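Local atomic coordinates of carbonic anhydrase (Porphyridium purpureum, PDB entry 1DDZ), a protein that probably catalyses the reversible hydration of carbon dioxide to hydrogencarbonate and a proton, as a zinc-dependent beta-class carbonic anhydrase. Residues Val371-Tyr385 with Gly458-Val470. Residues are numbered along the deposited sequence; the frame is centred on the assembly and turned at random.
Sequences VQYLKVKRVVVCGHY and GQELEVQGVVYGV. With ZN (zinc ion), chain D.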
ATOM      1  N   VAL A 371     -12.746   0.951 -15.344  1.00  9.66           N
ATOM      2  CA  VAL A 371     -13.648  -0.129 -15.702  1.00 11.57           C
ATOM      3  C   VAL A 371     -15.063   0.057 -15.168  1.00 13.57           C
ATOM      4  O   VAL A 371     -16.019  -0.005 -15.926  1.00 13.17           O
ATOM      5  CB  VAL A 371     -13.096  -1.503 -15.200  1.00 16.11           C
ATOM      6  CG1 VAL A 371     -14.071  -2.636 -15.505  1.00 13.19           C
ATOM      7  CG2 VAL A 371     -11.740  -1.797 -15.835  1.00 18.31           C
ATOM      8  N   GLN A 372     -15.194   0.296 -13.872  1.00 14.54           N
ATOM      9  CA  GLN A 372     -16.513   0.446 -13.274  1.00 16.73           C
ATOM     10  C   GLN A 372     -17.226   1.764 -13.502  1.00 16.63           C
ATOM     11  O   GLN A 372     -18.411   1.775 -13.805  1.00 20.36           O
ATOM     12  CB  GLN A 372     -16.444   0.182 -11.786  1.00 16.55           C
ATOM     13  CG  GLN A 372     -17.804   0.148 -11.146  1.00 19.92           C
ATOM     14  CD  GLN A 372     -17.743  -0.188  -9.683  1.00 22.38           C
ATOM     15  OE1 GLN A 372     -16.684  -0.496  -9.151  1.00 24.50           O
ATOM     16  NE2 GLN A 372     -18.881  -0.093  -9.007  1.00 30.49           N
ATOM     17  N   TYR A 373     -16.508   2.875 -13.359  1.00 18.93           N
ATOM     18  CA  TYR A 373     -17.111   4.193 -13.517  1.00 17.55           C
ATOM     19  C   TYR A 373     -17.038   4.811 -14.907  1.00 19.90           C
ATOM     20  O   TYR A 373     -18.047   5.272 -15.424  1.00 22.67           O
ATOM     21  CB  TYR A 373     -16.578   5.124 -12.423  1.00 15.39           C
ATOM     22  CG  TYR A 373     -16.895   4.558 -11.050  1.00 15.88           C
ATOM     23  CD1 TYR A 373     -15.919   4.423 -10.069  1.00 17.02           C
ATOM     24  CD2 TYR A 373     -18.176   4.090 -10.761  1.00 15.06           C
ATOM     25  CE1 TYR A 373     -16.224   3.827  -8.824  1.00 19.23           C
ATOM     26  CE2 TYR A 373     -18.489   3.499  -9.530  1.00 10.59           C
ATOM     27  CZ  TYR A 373     -17.524   3.368  -8.559  1.00 16.29           C
ATOM     28  OH  TYR A 373     -17.897   2.877  -7.298  1.00 13.14           O
ATOM     29  N   LEU A 374     -15.862   4.821 -15.527  1.00 19.56           N
ATOM     30  CA  LEU A 374     -15.756   5.374 -16.880  1.00 16.74           C
ATOM     31  C   LEU A 374     -16.227   4.344 -17.900  1.00 14.63           C
ATOM     32  O   LEU A 374     -16.504   4.678 -19.034  1.00 20.12           O
ATOM     33  CB  LEU A 374     -14.320   5.774 -17.214  1.00 17.51           C
ATOM     34  CG  LEU A 374     -13.590   6.805 -16.369  1.00 22.54           C
ATOM     35  CD1 LEU A 374     -12.260   7.084 -17.070  1.00 21.09           C
ATOM     36  CD2 LEU A 374     -14.404   8.096 -16.213  1.00 16.98           C
ATOM     37  N   LYS A 375     -16.270   3.082 -17.499  1.00 11.33           N
ATOM     38  CA  LYS A 375     -16.701   2.016 -18.385  1.00 17.36           C
ATOM     39  C   LYS A 375     -15.857   1.900 -19.669  1.00 15.46           C
ATOM     40  O   LYS A 375     -16.393   1.863 -20.768  1.00 17.27           O
ATOM     41  CB  LYS A 375     -18.172   2.204 -18.776  1.00 21.67           C
ATOM     42  CG  LYS A 375     -19.154   2.332 -17.631  1.00 26.33           C
ATOM     43  CD  LYS A 375     -19.313   1.067 -16.835  1.00 35.58           C
ATOM     44  CE  LYS A 375     -20.625   1.111 -16.053  1.00 43.56           C
ATOM     45  NZ  LYS A 375     -20.788   2.396 -15.285  1.00 53.22           N
ATOM     46  N   VAL A 376     -14.536   1.874 -19.534  1.00 18.06           N
ATOM     47  CA  VAL A 376     -13.659   1.744 -20.706  1.00 17.22           C
ATOM     48  C   VAL A 376     -13.827   0.348 -21.334  1.00 18.80           C
ATOM     49  O   VAL A 376     -14.010  -0.633 -20.620  1.00 19.68           O
ATOM     50  CB  VAL A 376     -12.167   1.974 -20.342  1.00 13.06           C
ATOM     51  CG1 VAL A 376     -11.960   3.406 -19.894  1.00 10.47           C
ATOM     52  CG2 VAL A 376     -11.703   0.998 -19.271  1.00  7.79           C
ATOM     53  N   LYS A 377     -13.729   0.266 -22.659  1.00 19.49           N
ATOM     54  CA  LYS A 377     -13.886  -1.003 -23.377  1.00 22.28           C
ATOM     55  C   LYS A 377     -12.629  -1.860 -23.398  1.00 20.80           C
ATOM     56  O   LYS A 377     -12.714  -3.073 -23.539  1.00 20.86           O
ATOM     57  CB  LYS A 377     -14.315  -0.747 -24.823  1.00 27.61           C
ATOM     58  CG  LYS A 377     -15.570   0.100 -24.965  1.00 37.44           C
ATOM     59  CD  LYS A 377     -16.806  -0.568 -24.355  1.00 41.40           C
ATOM     60  CE  LYS A 377     -18.006   0.380 -24.348  1.00 42.52           C
ATOM     61  NZ  LYS A 377     -19.253  -0.284 -23.867  1.00 47.21           N
ATOM     62  N   ARG A 378     -11.462  -1.230 -23.268  1.00 19.33           N
ATOM     63  CA  ARG A 378     -10.193  -1.952 -23.282  1.00 18.76           C
ATOM     64  C   ARG A 378      -9.231  -1.540 -22.202  1.00 15.21           C
ATOM     65  O   ARG A 378      -9.150  -0.377 -21.851  1.00 15.35           O
ATOM     66  CB  ARG A 378      -9.461  -1.735 -24.604  1.00 25.90           C
ATOM     67  CG  ARG A 378      -9.768  -2.759 -25.670  1.00 42.58           C
ATOM     68  CD  ARG A 378     -10.730  -2.232 -26.732  1.00 50.15           C
ATOM     69  NE  ARG A 378     -10.028  -1.804 -27.947  1.00 55.19           N
ATOM     70  CZ  ARG A 378      -9.700  -0.543 -28.220  1.00 57.36           C
ATOM     71  NH1 ARG A 378      -9.999   0.436 -27.366  1.00 57.95           N
ATOM     72  NH2 ARG A 378      -9.108  -0.254 -29.370  1.00 56.53           N
ATOM     73  N   VAL A 379      -8.477  -2.500 -21.693  1.00 14.43           N
ATOM     74  CA  VAL A 379      -7.447  -2.208 -20.723  1.00 13.52           C
ATOM     75  C   VAL A 379      -6.201  -2.740 -21.410  1.00 15.66           C
ATOM     76  O   VAL A 379      -6.175  -3.915 -21.804  1.00 13.79           O
ATOM     77  CB  VAL A 379      -7.660  -2.935 -19.386  1.00 14.63           C
ATOM     78  CG1 VAL A 379      -6.446  -2.739 -18.485  1.00  9.64           C
ATOM     79  CG2 VAL A 379      -8.922  -2.392 -18.689  1.00 18.03           C
ATOM     80  N   VAL A 380      -5.215  -1.876 -21.617  1.00 12.82           N
ATOM     81  CA  VAL A 380      -3.970  -2.273 -22.262  1.00 14.31           C
ATOM     82  C   VAL A 380      -2.788  -2.247 -21.298  1.00 15.14           C
ATOM     83  O   VAL A 380      -2.584  -1.245 -20.628  1.00 18.88           O
ATOM     84  CB  VAL A 380      -3.643  -1.326 -23.456  1.00 16.01           C
ATOM     85  CG1 VAL A 380      -2.297  -1.699 -24.098  1.00  9.81           C
ATOM     86  CG2 VAL A 380      -4.754  -1.377 -24.498  1.00  8.07           C
ATOM     87  N   VAL A 381      -2.073  -3.365 -21.154  1.00 13.47           N
ATOM     88  CA  VAL A 381      -0.867  -3.397 -20.314  1.00 13.33           C
ATOM     89  C   VAL A 381       0.282  -3.314 -21.327  1.00 16.19           C
ATOM     90  O   VAL A 381       0.423  -4.186 -22.198  1.00 13.55           O
ATOM     91  CB  VAL A 381      -0.712  -4.702 -19.451  1.00 11.31           C
ATOM     92  CG1 VAL A 381       0.625  -4.693 -18.721  1.00  7.00           C
ATOM     93  CG2 VAL A 381      -1.842  -4.821 -18.426  1.00  8.62           C
ATOM     94  N   CYS A 382       1.069  -2.243 -21.239  1.00 14.64           N
ATOM     95  CA  CYS A 382       2.163  -2.040 -22.168  1.00 11.07           C
ATOM     96  C   CYS A 382       3.538  -2.058 -21.537  1.00 13.52           C
ATOM     97  O   CYS A 382       3.809  -1.322 -20.586  1.00 16.19           O
ATOM     98  CB  CYS A 382       1.980  -0.727 -22.909  1.00  9.40           C
ATOM     99  SG  CYS A 382       3.234  -0.414 -24.194  1.00 13.66           S
ATOM    100  N   GLY A 383       4.365  -2.982 -22.013  1.00  8.21           N
ATOM    101  CA  GLY A 383       5.740  -3.068 -21.549  1.00 12.93           C
ATOM    102  C   GLY A 383       6.600  -2.519 -22.685  1.00  9.23           C
ATOM    103  O   GLY A 383       6.069  -2.191 -23.742  1.00 11.57           O
ATOM    104  N   HIS A 384       7.909  -2.421 -22.509  1.00 10.96           N
ATOM    105  CA  HIS A 384       8.771  -1.901 -23.578  1.00 13.12           C
ATOM    106  C   HIS A 384      10.137  -2.574 -23.523  1.00 14.20           C
ATOM    107  O   HIS A 384      10.652  -2.856 -22.433  1.00 18.20           O
ATOM    108  CB  HIS A 384       8.886  -0.341 -23.541  1.00 13.69           C
ATOM    109  CG  HIS A 384       9.467   0.215 -22.272  1.00  8.53           C
ATOM    110  ND1 HIS A 384      10.667   0.883 -22.241  1.00 10.70           N
ATOM    111  CD2 HIS A 384       9.040   0.154 -20.986  1.00 11.00           C
ATOM    112  CE1 HIS A 384      10.962   1.202 -20.994  1.00  9.38           C
ATOM    113  NE2 HIS A 384       9.994   0.769 -20.204  1.00  7.95           N
ATOM    114  N   TYR A 385      10.722  -2.844 -24.693  1.00 13.28           N
ATOM    115  CA  TYR A 385      12.023  -3.516 -24.750  1.00 11.68           C
ATOM    116  C   TYR A 385      13.097  -2.707 -24.076  1.00 12.30           C
ATOM    117  O   TYR A 385      13.021  -1.493 -24.028  1.00 17.89           O
ATOM    118  CB  TYR A 385      12.404  -3.841 -26.181  1.00 10.32           C
ATOM    119  CG  TYR A 385      11.524  -4.914 -26.751  1.00 10.17           C
ATOM    120  CD1 TYR A 385      10.873  -4.738 -27.962  1.00 12.59           C
ATOM    121  CD2 TYR A 385      11.309  -6.101 -26.049  1.00 11.67           C
ATOM    122  CE1 TYR A 385      10.029  -5.715 -28.471  1.00 14.64           C
ATOM    123  CE2 TYR A 385      10.465  -7.082 -26.547  1.00  9.07           C
ATOM    124  CZ  TYR A 385       9.827  -6.880 -27.755  1.00 13.24           C
ATOM    125  OH  TYR A 385       8.972  -7.834 -28.250  1.00 18.85           O
ATOM    126  N   GLY A 458     -21.644  -8.908 -18.004  1.00 38.00           N
ATOM    127  CA  GLY A 458     -21.857  -8.763 -19.437  1.00 33.22           C
ATOM    128  C   GLY A 458     -21.348  -7.467 -20.040  1.00 32.80           C
ATOM    129  O   GLY A 458     -21.806  -7.050 -21.103  1.00 35.49           O
ATOM    130  N   GLN A 459     -20.396  -6.829 -19.373  1.00 32.47           N
ATOM    131  CA  GLN A 459     -19.826  -5.570 -19.840  1.00 29.46           C
ATOM    132  C   GLN A 459     -18.664  -5.843 -20.820  1.00 29.80           C
ATOM    133  O   GLN A 459     -17.773  -6.639 -20.504  1.00 33.25           O
ATOM    134  CB  GLN A 459     -19.332  -4.793 -18.609  1.00 29.13           C
ATOM    135  CG  GLN A 459     -18.715  -3.428 -18.869  1.00 27.01           C
ATOM    136  CD  GLN A 459     -18.276  -2.738 -17.588  1.00 28.49           C
ATOM    137  OE1 GLN A 459     -18.975  -2.774 -16.584  1.00 31.24           O
ATOM    138  NE2 GLN A 459     -17.120  -2.102 -17.621  1.00 27.93           N
ATOM    139  N   GLU A 460     -18.676  -5.201 -21.997  1.00 27.68           N
ATOM    140  CA  GLU A 460     -17.608  -5.373 -22.996  1.00 26.30           C
ATOM    141  C   GLU A 460     -16.308  -4.842 -22.410  1.00 25.26           C
ATOM    142  O   GLU A 460     -16.178  -3.642 -22.173  1.00 23.78           O
ATOM    143  CB  GLU A 460     -17.879  -4.575 -24.271  1.00 32.44           C
ATOM    144  CG  GLU A 460     -18.872  -5.160 -25.231  1.00 46.19           C
ATOM    145  CD  GLU A 460     -19.174  -4.215 -26.393  1.00 57.08           C
ATOM    146  OE1 GLU A 460     -19.211  -4.698 -27.547  1.00 66.42           O
ATOM    147  OE2 GLU A 460     -19.380  -2.996 -26.162  1.00 61.87           O
ATOM    148  N   LEU A 461     -15.344  -5.725 -22.194  1.00 19.94           N
ATOM    149  CA  LEU A 461     -14.072  -5.324 -21.648  1.00 17.30           C
ATOM    150  C   LEU A 461     -12.985  -6.257 -22.144  1.00 19.13           C
ATOM    151  O   LEU A 461     -12.891  -7.399 -21.723  1.00 20.61           O
ATOM    152  CB  LEU A 461     -14.119  -5.348 -20.119  1.00 17.64           C
ATOM    153  CG  LEU A 461     -12.812  -4.955 -19.426  1.00 14.23           C
ATOM    154  CD1 LEU A 461     -12.485  -3.489 -19.682  1.00 15.56           C
ATOM    155  CD2 LEU A 461     -12.981  -5.176 -17.961  1.00 12.95           C
ATOM    156  N   GLU A 462     -12.132  -5.740 -23.011  1.00 20.92           N
ATOM    157  CA  GLU A 462     -11.022  -6.498 -23.570  1.00 20.16           C
ATOM    158  C   GLU A 462      -9.712  -6.157 -22.868  1.00 16.25           C
ATOM    159  O   GLU A 462      -9.404  -4.993 -22.648  1.00 16.70           O
ATOM    160  CB  GLU A 462     -10.923  -6.168 -25.056  1.00 24.19           C
ATOM    161  CG  GLU A 462      -9.695  -6.677 -25.761  1.00 30.32           C
ATOM    162  CD  GLU A 462      -9.683  -6.303 -27.229  1.00 33.42           C
ATOM    163  OE1 GLU A 462      -9.179  -5.207 -27.559  1.00 35.20           O
ATOM    164  OE2 GLU A 462     -10.185  -7.102 -28.052  1.00 37.97           O
ATOM    165  N   VAL A 463      -8.983  -7.168 -22.431  1.00 18.20           N
ATOM    166  CA  VAL A 463      -7.692  -6.935 -21.785  1.00 16.19           C
ATOM    167  C   VAL A 463      -6.629  -7.304 -22.816  1.00 16.22           C
ATOM    168  O   VAL A 463      -6.510  -8.464 -23.207  1.00 19.87           O
ATOM    169  CB  VAL A 463      -7.508  -7.796 -20.523  1.00 17.44           C
ATOM    170  CG1 VAL A 463      -6.148  -7.511 -19.895  1.00 10.28           C
ATOM    171  CG2 VAL A 463      -8.642  -7.527 -19.518  1.00 13.16           C
ATOM    172  N   GLN A 464      -5.883  -6.309 -23.269  1.00 15.47           N
ATOM    173  CA  GLN A 464      -4.841  -6.473 -24.282  1.00 12.26           C
ATOM    174  C   GLN A 464      -3.424  -6.322 -23.711  1.00 16.12           C
ATOM    175  O   GLN A 464      -3.165  -5.479 -22.841  1.00 17.55           O
ATOM    176  CB  GLN A 464      -5.091  -5.444 -25.396  1.00 12.48           C
ATOM    177  CG  GLN A 464      -3.987  -5.266 -26.417  1.00 17.49           C
ATOM    178  CD  GLN A 464      -3.947  -6.368 -27.469  1.00 18.22           C
ATOM    179  OE1 GLN A 464      -3.026  -7.194 -27.493  1.00 15.16           O
ATOM    180  NE2 GLN A 464      -4.918  -6.365 -28.350  1.00 11.48           N
ATOM    181  N   GLY A 465      -2.523  -7.176 -24.178  1.00 13.94           N
ATOM    182  CA  GLY A 465      -1.127  -7.157 -23.761  1.00 14.57           C
ATOM    183  C   GLY A 465      -0.352  -6.673 -24.979  1.00 16.47           C
ATOM    184  O   GLY A 465      -0.610  -7.125 -26.107  1.00 17.65           O
ATOM    185  N   VAL A 466       0.636  -5.815 -24.766  1.00 14.95           N
ATOM    186  CA  VAL A 466       1.357  -5.208 -25.880  1.00 12.36           C
ATOM    187  C   VAL A 466       2.801  -4.900 -25.450  1.00 14.37           C
ATOM    188  O   VAL A 466       3.077  -4.825 -24.256  1.00 11.07           O
ATOM    189  CB  VAL A 466       0.537  -3.909 -26.291  1.00 14.83           C
ATOM    190  CG1 VAL A 466       1.249  -2.630 -25.937  1.00 12.54           C
ATOM    191  CG2 VAL A 466       0.084  -3.955 -27.727  1.00 13.07           C
ATOM    192  N   VAL A 467       3.741  -4.856 -26.396  1.00 14.10           N
ATOM    193  CA  VAL A 467       5.145  -4.529 -26.081  1.00 11.45           C
ATOM    194  C   VAL A 467       5.753  -3.868 -27.313  1.00 15.22           C
ATOM    195  O   VAL A 467       5.253  -4.050 -28.411  1.00 15.32           O
ATOM    196  CB  VAL A 467       5.995  -5.783 -25.719  1.00 17.40           C
ATOM    197  CG1 VAL A 467       6.334  -6.600 -26.982  1.00 16.85           C
ATOM    198  CG2 VAL A 467       7.296  -5.368 -25.034  1.00 15.11           C
ATOM    199  N   TYR A 468       6.789  -3.064 -27.143  1.00 15.14           N
ATOM    200  CA  TYR A 468       7.397  -2.429 -28.301  1.00 16.28           C
ATOM    201  C   TYR A 468       8.817  -2.034 -27.999  1.00 16.84           C
ATOM    202  O   TYR A 468       9.231  -2.021 -26.833  1.00 18.90           O
ATOM    203  CB  TYR A 468       6.611  -1.193 -28.732  1.00 13.83           C
ATOM    204  CG  TYR A 468       6.776  -0.010 -27.813  1.00 19.15           C
ATOM    205  CD1 TYR A 468       7.712   0.992 -28.081  1.00 20.52           C
ATOM    206  CD2 TYR A 468       5.995   0.118 -26.674  1.00 19.59           C
ATOM    207  CE1 TYR A 468       7.861   2.098 -27.232  1.00 20.51           C
ATOM    208  CE2 TYR A 468       6.137   1.216 -25.822  1.00 21.89           C
ATOM    209  CZ  TYR A 468       7.066   2.196 -26.108  1.00 21.86           C
ATOM    210  OH  TYR A 468       7.167   3.283 -25.278  1.00 27.62           O
ATOM    211  N   GLY A 469       9.571  -1.770 -29.060  1.00 16.96           N
ATOM    212  CA  GLY A 469      10.949  -1.323 -28.939  1.00 14.84           C
ATOM    213  C   GLY A 469      10.912   0.102 -29.441  1.00 15.67           C
ATOM    214  O   GLY A 469      10.290   0.372 -30.470  1.00 15.16           O
ATOM    215  N   VAL A 470      11.532   1.029 -28.715  1.00 18.99           N
ATOM    216  CA  VAL A 470      11.527   2.449 -29.078  1.00 19.26           C
ATOM    217  C   VAL A 470      12.225   2.708 -30.426  1.00 18.16           C
ATOM    218  O   VAL A 470      11.944   3.676 -31.113  1.00 16.16           O
ATOM    219  CB  VAL A 470      12.127   3.295 -27.913  1.00 20.43           C
ATOM    220  CG1 VAL A 470      13.617   3.031 -27.769  1.00 19.69           C
ATOM    221  CG2 VAL A 470      11.803   4.756 -28.071  1.00 22.09           C
TER
HETATM  222 ZN    ZN D   2      10.477   0.674 -18.251  1.00 13.52          ZN
HETATM  223  O   HOH W   1     -16.910  -1.455 -20.250  1.00 37.13           O
HETATM  224  O   HOH W   2     -20.357  -2.775 -22.547  1.00 31.62           O
HETATM  225  O   HOH W   3      12.391  -0.178 -26.364  1.00 18.80           O
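Strands 378-384 and 462-468 run parallel, their axes passing within 4.7 Å at a 20° angle, their backbones joined by hydrogen bonds that begin with E462 N to K377 O; near the far end Y385 N donates to Y468 O at 2.7 Å. On the face with C382 and V466, the C382 sulfur sits anti to the backbone N (chi1 -176°), against V466 CG1 and at the edge of the Y468 ring, SG lying 3.7 Å from CE2. H384 CB covers one face of that same ring in a CH-pi contact, while its imidazole turns off to the zinc, bound through NE2 at 2.0 Å. The Y385 ring takes V467 CG2 over one face, offset toward the rim, and its hydroxyl hydrogen-bonds E435 of helix 426-447. A serine at Y385 would probably leave V467 CG2 without its aromatic cover and E435 without this phenolic partner. Further back, R378 and E462 lie side by side, E462 OE1 near the guanidinium plane in a long salt bridge, 3.5 Å from NE. Before the strands, the extended Q459 side chain sends NE2 to V371 O (2.9 Å), the donor standing above the carbonyl plane; a water joins the same NE2 to V376 O and E460 O. L461 splits its two methyls, CD2 against V371 CG1 and CD1 against V379 CG2. These are two neighbouring inner strands of the mixed sheet of a beta-carbonic anhydrase, and strand 378-384 delivers H384 to the zinc site completed by C328, D330 and C387.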